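Local coordinates for putative iron-regulated protein A (Parabacteroides distasonis ATCC 8503, PDB 4ECG), which binds calcium ions and is a putative, iron-regulated metalloendopeptidase of the imelysin-like M75 family, its function still unproven, at residues 96-99 with 100-104; 310-314 with 315-319; 38-42 with 43-47. One frame throughout, in Å; residues are numbered along the deposited sequence.

Contact 1: 96-99 with 100-104; sequences FGVA and DLAQL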
loop_
_atom_site.group_PDB
_atom_site.type_symbol
_atom_site.label_atom_id
_atom_site.label_comp_id
_atom_site.label_asym_id
_atom_site.label_seq_id
_atom_site.Cartn_x
_atom_site.Cartn_y
_atom_site.Cartn_z
ATOM N N PHE A 96 -8.739 2.877 -4.592
ATOM C CA PHE A 96 -9.782 3.503 -5.421
ATOM C C PHE A 96 -9.741 4.995 -5.261
ATOM O O PHE A 96 -9.170 5.488 -4.312
ATOM C CB PHE A 96 -11.178 2.974 -5.135
ATOM C CG PHE A 96 -11.555 2.963 -3.705
ATOM C CD1 PHE A 96 -12.078 4.077 -3.108
ATOM C CD2 PHE A 96 -11.415 1.799 -2.942
ATOM C CE1 PHE A 96 -12.497 4.046 -1.775
ATOM C CE2 PHE A 96 -11.791 1.763 -1.601
ATOM C CZ PHE A 96 -12.349 2.887 -1.018
ATOM N N GLY A 97 -10.365 5.710 -6.189
ATOM C CA GLY A 97 -10.395 7.154 -6.087
ATOM C C GLY A 97 -9.121 7.747 -6.643
ATOM O O GLY A 97 -8.694 7.377 -7.710
ATOM N N VAL A 98 -8.515 8.688 -5.945
ATOM C CA VAL A 98 -7.495 9.503 -6.586
ATOM C C VAL A 98 -6.258 8.650 -6.947
ATOM O O VAL A 98 -5.688 8.802 -8.018
ATOM C CB VAL A 98 -7.145 10.744 -5.714
ATOM C CG1 VAL A 98 -6.123 11.650 -6.405
ATOM C CG2 VAL A 98 -8.373 11.564 -5.395
ATOM N N ALA A 99 -5.858 7.747 -6.057
ATOM C CA ALA A 99 -4.687 6.906 -6.304
ATOM C C ALA A 99 -4.808 6.179 -7.676
ATOM O O ALA A 99 -3.875 6.167 -8.485
ATOM C CB ALA A 99 -4.455 5.927 -5.154
ATOM N N ASP A 100 -5.981 5.611 -7.923
ATOM C CA ASP A 100 -6.313 4.956 -9.183
ATOM C C ASP A 100 -6.454 5.964 -10.323
ATOM O O ASP A 100 -5.814 5.836 -11.340
ATOM C CB ASP A 100 -7.626 4.167 -9.031
ATOM C CG ASP A 100 -8.008 3.402 -10.286
ATOM O OD1 ASP A 100 -7.282 2.457 -10.616
ATOM O OD2 ASP A 100 -9.043 3.709 -10.911
ATOM N N LEU A 101 -7.273 6.983 -10.131
ATOM C CA LEU A 101 -7.690 7.837 -11.225
ATOM C C LEU A 101 -6.568 8.708 -11.823
ATOM O O LEU A 101 -6.545 8.970 -13.056
ATOM C CB LEU A 101 -8.908 8.695 -10.771
ATOM C CG LEU A 101 -10.259 7.922 -10.682
ATOM C CD1 LEU A 101 -11.321 8.869 -10.146
ATOM C CD2 LEU A 101 -10.706 7.258 -12.024
ATOM N N ALA A 102 -5.649 9.160 -10.965
ATOM C CA ALA A 102 -4.577 10.089 -11.400
ATOM C C ALA A 102 -3.304 9.309 -11.498
ATOM O O ALA A 102 -2.250 9.864 -11.568
ATOM C CB ALA A 102 -4.431 11.262 -10.451
ATOM N N GLN A 103 -3.422 7.993 -11.483
ATOM C CA GLN A 103 -2.293 7.122 -11.765
ATOM C C GLN A 103 -1.207 7.191 -10.697
ATOM O O GLN A 103 -0.076 6.882 -10.985
ATOM C CB GLN A 103 -1.678 7.493 -13.101
ATOM C CG GLN A 103 -2.644 7.495 -14.275
ATOM C CD GLN A 103 -2.731 6.113 -14.808
ATOM O OE1 GLN A 103 -3.269 5.217 -14.126
ATOM N NE2 GLN A 103 -2.107 5.890 -15.980
ATOM N N LEU A 104 -1.558 7.545 -9.461
ATOM C CA LEU A 104 -0.538 7.865 -8.494
ATOM C C LEU A 104 0.086 6.613 -7.855
ATOM O O LEU A 104 1.229 6.655 -7.462
ATOM C CB LEU A 104 -1.040 8.872 -7.478
ATOM C CG LEU A 104 -1.541 10.218 -8.010
ATOM C CD1 LEU A 104 -2.251 10.923 -6.869
ATOM C CD2 LEU A 104 -0.463 11.093 -8.626
#

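Contact 2: 310-314 with 315-319; sequences ASESS and LHALT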
loop_
_atom_site.group_PDB
_atom_site.type_symbol
_atom_site.label_atom_id
_atom_site.label_comp_id
_atom_site.label_asym_id
_atom_site.label_seq_id
_atom_site.Cartn_x
_atom_site.Cartn_y
_atom_site.Cartn_z
ATOM N N ALA A 310 -13.422 -0.440 18.435
ATOM C CA ALA A 310 -14.029 -0.142 17.142
ATOM C C ALA A 310 -15.009 1.006 17.217
ATOM O O ALA A 310 -15.687 1.182 18.240
ATOM C CB ALA A 310 -14.778 -1.372 16.657
ATOM N N SER A 311 -15.105 1.758 16.123
ATOM C CA SER A 311 -16.188 2.752 15.944
ATOM C C SER A 311 -17.584 2.095 15.778
ATOM O O SER A 311 -17.700 0.993 15.250
ATOM C CB SER A 311 -15.878 3.649 14.740
ATOM O OG SER A 311 -17.011 4.410 14.369
ATOM N N GLU A 312 -18.643 2.759 16.238
ATOM C CA GLU A 312 -19.975 2.200 16.104
ATOM C C GLU A 312 -20.467 2.324 14.646
ATOM O O GLU A 312 -21.311 1.539 14.187
ATOM C CB GLU A 312 -20.973 2.838 17.060
ATOM C CG GLU A 312 -22.457 2.566 16.655
ATOM C CD GLU A 312 -23.035 1.197 17.103
ATOM O OE1 GLU A 312 -22.240 0.333 17.556
ATOM O OE2 GLU A 312 -24.290 0.978 17.014
ATOM N N SER A 313 -19.945 3.304 13.925
ATOM C CA SER A 313 -20.162 3.365 12.494
ATOM C C SER A 313 -18.992 2.756 11.726
ATOM O O SER A 313 -18.192 3.445 11.109
ATOM C CB SER A 313 -20.496 4.786 12.042
ATOM O OG SER A 313 -19.668 5.745 12.628
ATOM N N SER A 314 -18.935 1.431 11.769
ATOM C CA SER A 314 -17.924 0.636 11.072
ATOM C C SER A 314 -18.583 -0.501 10.350
ATOM O O SER A 314 -19.696 -0.902 10.711
ATOM C CB SER A 314 -16.920 0.022 12.068
ATOM O OG SER A 314 -17.550 -0.642 13.158
ATOM N N LEU A 315 -17.861 -1.039 9.366
ATOM C CA LEU A 315 -18.255 -2.265 8.692
ATOM C C LEU A 315 -18.349 -3.372 9.711
ATOM O O LEU A 315 -19.188 -4.295 9.569
ATOM C CB LEU A 315 -17.258 -2.693 7.594
ATOM C CG LEU A 315 -17.355 -1.972 6.273
ATOM C CD1 LEU A 315 -16.163 -2.323 5.337
ATOM C CD2 LEU A 315 -18.731 -2.272 5.710
ATOM N N HIS A 316 -17.483 -3.311 10.720
ATOM C CA HIS A 316 -17.548 -4.262 11.830
ATOM C C HIS A 316 -18.891 -4.264 12.492
ATOM O O HIS A 316 -19.496 -5.313 12.673
ATOM C CB HIS A 316 -16.464 -3.957 12.843
ATOM C CG HIS A 316 -16.672 -4.613 14.170
ATOM N ND1 HIS A 316 -16.575 -5.939 14.338
ATOM C CD2 HIS A 316 -16.972 -4.070 15.422
ATOM C CE1 HIS A 316 -16.826 -6.238 15.645
ATOM N NE2 HIS A 316 -17.064 -5.092 16.296
ATOM N N ALA A 317 -19.380 -3.090 12.846
ATOM C CA ALA A 317 -20.651 -2.999 13.537
ATOM C C ALA A 317 -21.747 -3.529 12.626
ATOM O O ALA A 317 -22.571 -4.312 13.068
ATOM C CB ALA A 317 -20.948 -1.560 13.938
ATOM N N LEU A 318 -21.759 -3.122 11.354
ATOM C CA LEU A 318 -22.849 -3.537 10.475
ATOM C C LEU A 318 -22.807 -5.050 10.258
ATOM O O LEU A 318 -23.836 -5.714 10.351
ATOM C CB LEU A 318 -22.828 -2.809 9.141
ATOM C CG LEU A 318 -23.149 -1.313 9.110
ATOM C CD1 LEU A 318 -23.184 -0.871 7.640
ATOM C CD2 LEU A 318 -24.427 -0.978 9.848
ATOM N N THR A 319 -21.624 -5.612 10.035
ATOM C CA THR A 319 -21.518 -7.069 9.900
ATOM C C THR A 319 -21.976 -7.816 11.159
ATOM O O THR A 319 -22.699 -8.817 11.068
ATOM C CB THR A 319 -20.074 -7.438 9.591
ATOM O OG1 THR A 319 -19.636 -6.586 8.541
ATOM C CG2 THR A 319 -19.925 -8.903 9.213
#

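Contact 3: 38-42 with 43-47; sequences TFVDE and VALPT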
loop_
_atom_site.group_PDB
_atom_site.type_symbol
_atom_site.label_atom_id
_atom_site.label_comp_id
_atom_site.label_asym_id
_atom_site.label_seq_id
_atom_site.Cartn_x
_atom_site.Cartn_y
_atom_site.Cartn_z
ATOM N N THR A 38 -17.522 7.895 8.263
ATOM C CA THR A 38 -16.452 7.616 9.227
ATOM C C THR A 38 -15.211 7.040 8.523
ATOM O O THR A 38 -14.069 7.313 8.903
ATOM C CB THR A 38 -16.915 6.554 10.218
ATOM O OG1 THR A 38 -18.103 7.000 10.922
ATOM C CG2 THR A 38 -15.787 6.177 11.160
ATOM N N PHE A 39 -15.428 6.224 7.491
ATOM C CA PHE A 39 -14.302 5.741 6.700
ATOM C C PHE A 39 -13.506 6.928 6.112
ATOM O O PHE A 39 -12.296 6.994 6.282
ATOM C CB PHE A 39 -14.736 4.775 5.569
ATOM C CG PHE A 39 -13.652 4.563 4.558
ATOM C CD1 PHE A 39 -12.573 3.752 4.853
ATOM C CD2 PHE A 39 -13.663 5.255 3.371
ATOM C CE1 PHE A 39 -11.534 3.597 3.955
ATOM C CE2 PHE A 39 -12.634 5.112 2.465
ATOM C CZ PHE A 39 -11.561 4.289 2.770
ATOM N N VAL A 40 -14.203 7.852 5.428
ATOM C CA VAL A 40 -13.579 8.994 4.759
ATOM C C VAL A 40 -12.888 9.912 5.763
ATOM O O VAL A 40 -11.783 10.355 5.490
ATOM C CB VAL A 40 -14.567 9.815 3.903
ATOM C CG1 VAL A 40 -13.906 11.096 3.375
ATOM C CG2 VAL A 40 -15.120 8.969 2.753
ATOM N N ASP A 41 -13.510 10.174 6.921
ATOM C CA ASP A 41 -13.001 11.196 7.865
ATOM C C ASP A 41 -12.016 10.635 8.900
ATOM O O ASP A 41 -11.145 11.349 9.381
ATOM C CB ASP A 41 -14.157 11.908 8.594
ATOM C CG ASP A 41 -15.032 12.797 7.653
ATOM O OD1 ASP A 41 -14.523 13.321 6.630
ATOM O OD2 ASP A 41 -16.237 12.991 7.969
ATOM N N GLU A 42 -12.140 9.357 9.230
ATOM C CA GLU A 42 -11.296 8.743 10.251
ATOM C C GLU A 42 -10.285 7.695 9.714
ATOM O O GLU A 42 -9.377 7.295 10.472
ATOM C CB GLU A 42 -12.196 8.113 11.331
ATOM C CG GLU A 42 -13.196 9.090 11.988
ATOM C CD GLU A 42 -12.521 10.276 12.698
ATOM O OE1 GLU A 42 -11.443 10.110 13.342
ATOM O OE2 GLU A 42 -13.071 11.407 12.658
ATOM N N VAL A 43 -10.451 7.209 8.461
ATOM C CA VAL A 43 -9.474 6.279 7.863
ATOM C C VAL A 43 -8.716 6.920 6.663
ATOM O O VAL A 43 -7.538 7.193 6.782
ATOM C CB VAL A 43 -10.046 4.886 7.531
ATOM C CG1 VAL A 43 -8.914 4.008 7.024
ATOM C CG2 VAL A 43 -10.630 4.237 8.767
ATOM N N ALA A 44 -9.403 7.240 5.568
ATOM C CA ALA A 44 -8.771 7.791 4.349
ATOM C C ALA A 44 -8.045 9.113 4.588
ATOM O O ALA A 44 -6.820 9.157 4.537
ATOM C CB ALA A 44 -9.814 7.966 3.213
ATOM N N LEU A 45 -8.797 10.192 4.814
ATOM C CA LEU A 45 -8.214 11.529 4.868
ATOM C C LEU A 45 -7.069 11.602 5.908
ATOM O O LEU A 45 -6.027 12.150 5.606
ATOM C CB LEU A 45 -9.272 12.632 5.118
ATOM C CG LEU A 45 -10.128 13.150 3.950
ATOM C CD1 LEU A 45 -11.193 14.148 4.425
ATOM C CD2 LEU A 45 -9.254 13.808 2.899
ATOM N N PRO A 46 -7.233 11.030 7.116
ATOM C CA PRO A 46 -6.084 11.073 8.068
ATOM C C PRO A 46 -4.871 10.232 7.652
ATOM O O PRO A 46 -3.761 10.647 7.852
ATOM C CB PRO A 46 -6.675 10.546 9.364
ATOM C CG PRO A 46 -8.135 10.745 9.243
ATOM C CD PRO A 46 -8.459 10.578 7.782
ATOM N N THR A 47 -5.065 9.086 7.020
ATOM C CA THR A 47 -3.929 8.292 6.560
ATOM C C THR A 47 -3.129 9.122 5.555
ATOM O O THR A 47 -1.914 9.184 5.598
ATOM C CB THR A 47 -4.374 6.959 5.945
ATOM O OG1 THR A 47 -5.035 6.112 6.916
ATOM C CG2 THR A 47 -3.207 6.223 5.346
#

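Contact 1: 96-99 with 100-104
A Schellman motif ends the short helix 98-101, with the backbone of Ala99 and Leu104 meeting across the turn: Leu104 N reaches Ala99 O at 2.9 Å, a bent bond with an N-H...O angle of 133°. The inner bond of the motif runs from Gln103 N to Asp100 O (3.2 Å), and Gln103, with its positive phi of 67°, is the C-prime residue that turns the chain out of the helix. Before this reversal the helix makes two straighter bonds. Leu101 N meets Gly97 O at 2.8 Å, and Ala102 N meets Val98 O at 3.0 Å. Gly97 is the N-cap, and its backbone angles would press a beta carbon against the carbonyl oxygen of Phe96. The Leu101 side chain lies beside Gly97 O, its CB 3.3 Å from that oxygen. Val98 and Leu104 close the apolar side of the turn. They run alongside each other in the same direction, and Val98 CG1, swung opposite the backbone N (chi1 -177°), touches Leu104 CD1 at 4.0 Å. On this side helix 171-196 covers the turn: Val98 packs on Trp195, while Ala99 and Leu104 share Leu191. Helix 208-214 receives Phe96 on Tyr208 and Met212, and Leu101 leans on Tyr220 of a loop.

Contact 2: 310-314 with 315-319
This local contact is the N-terminal cap of helix 315-322, where the loop after helix 284-300 turns into the helix and Ser314 serves as N-cap. Ser314 OG accepts from Ala317 N at 3.1 Å, with an N-H...O angle of 153°, which satisfies an amide of the first turn. The hydroxyl's own proton goes back along the loop to Ser311 O, 2.7 Å from OG, so one side chain links the loop to the helix start. A chi1 of 49° sets OG between the backbone N and the carbonyl carbon and brings it over the first turn. With an alanine at this position, the Ala317 amide would probably lose its capping acceptor and Ser311 O this donor, leaving the loop less tied to the helix. The ordinary helix bonds begin here too, with Leu318 N on Ser314 O at 3.1 Å. Ala317 CB presses on the loop backbone at Glu312 O, while the His316 ring has Ser314 OG just off its edge, close to the ring plane, and Ala310 CB obliquely beside it, 3.7 Å from CD2. The far side of that imidazole is held by the hydrogen bond of ND1 to Asp327 OD1, and Phe300 meets the ring. Leu315 packs away from the loop into Ile229, Met232 and Leu233 of helix 225-233. One residue on from Ser314 O, Leu315 O takes two donors from opposite faces of its plane, Thr319 N and Thr319 OG1, the hydroxyl at 2.6 Å.

Contact 3: 38-42 with 43-47
Phe39 and Val43 meet on the buried side of the long helix 29-68, where a wider pi-type turn at 40-42 runs into a kink at Pro46. The two side chains are set roughly perpendicular to each other, Phe39 CD1 lying 3.9 Å from Val43 CB. With CG opposite the backbone N (chi1 165°), the Phe39 ring is carried along the helix, so that CE2, across the ring from CD1, meets Ala44 CB at 4.1 Å; both partners come in obliquely. In the backbone, Phe39 O is gripped by two amides. Val43 N sits 2.9 Å away, well above the carbonyl plane, whereas Ala44 N, at 3.0 Å, makes the straighter bond of the wide turn. The same i to i+5 spacing continues in Leu45 N to Val40 O at 3.1 Å. Pro46 has no N-H to extend the pattern, and its CG instead faces Asp41 O, 3.1 Å away. The next turn resumes at Val43 O, which takes Thr47 N and Thr47 OG1 from opposite faces. Toward solvent the contact is looser. Glu42 is exposed and bends at chi2, and Asp41 runs beside Leu45; its OD1, 4.1 Å from Leu45 CD1, is also the oxygen salt-bridged to Lys213 NZ. Helix 208-214 thus flanks the Val40 and Asp41 side, Val40 packing on Ala209 and Met212. Ala44 and Leu45 rest on Trp195 of helix 171-196, and Phe94 meets the Phe39 ring edge-to-face.

How the contacts relate
Contact 3 comes first along the chain, inside the long helix 29-68; contact 1 follows at the short helix 98-101, and contact 2 comes last, at the start of helix 315-322. They stand in series, neither nested nor crossed, and each closes only a local turn. Contact 3 joins the other two in space: Phe39 CZ packs 4.1 Å from Phe96 CZ of contact 1, and Thr38 OG1 lies 2.6 Å from Ser313 OG of contact 2, a probable hydrogen bond. Contacts 1 and 2 do not touch, their nearest atoms being about 9 Å apart. The N-terminal helix therefore bridges the 96-104 turn and the 310-314 loop at the start of helix 315-322.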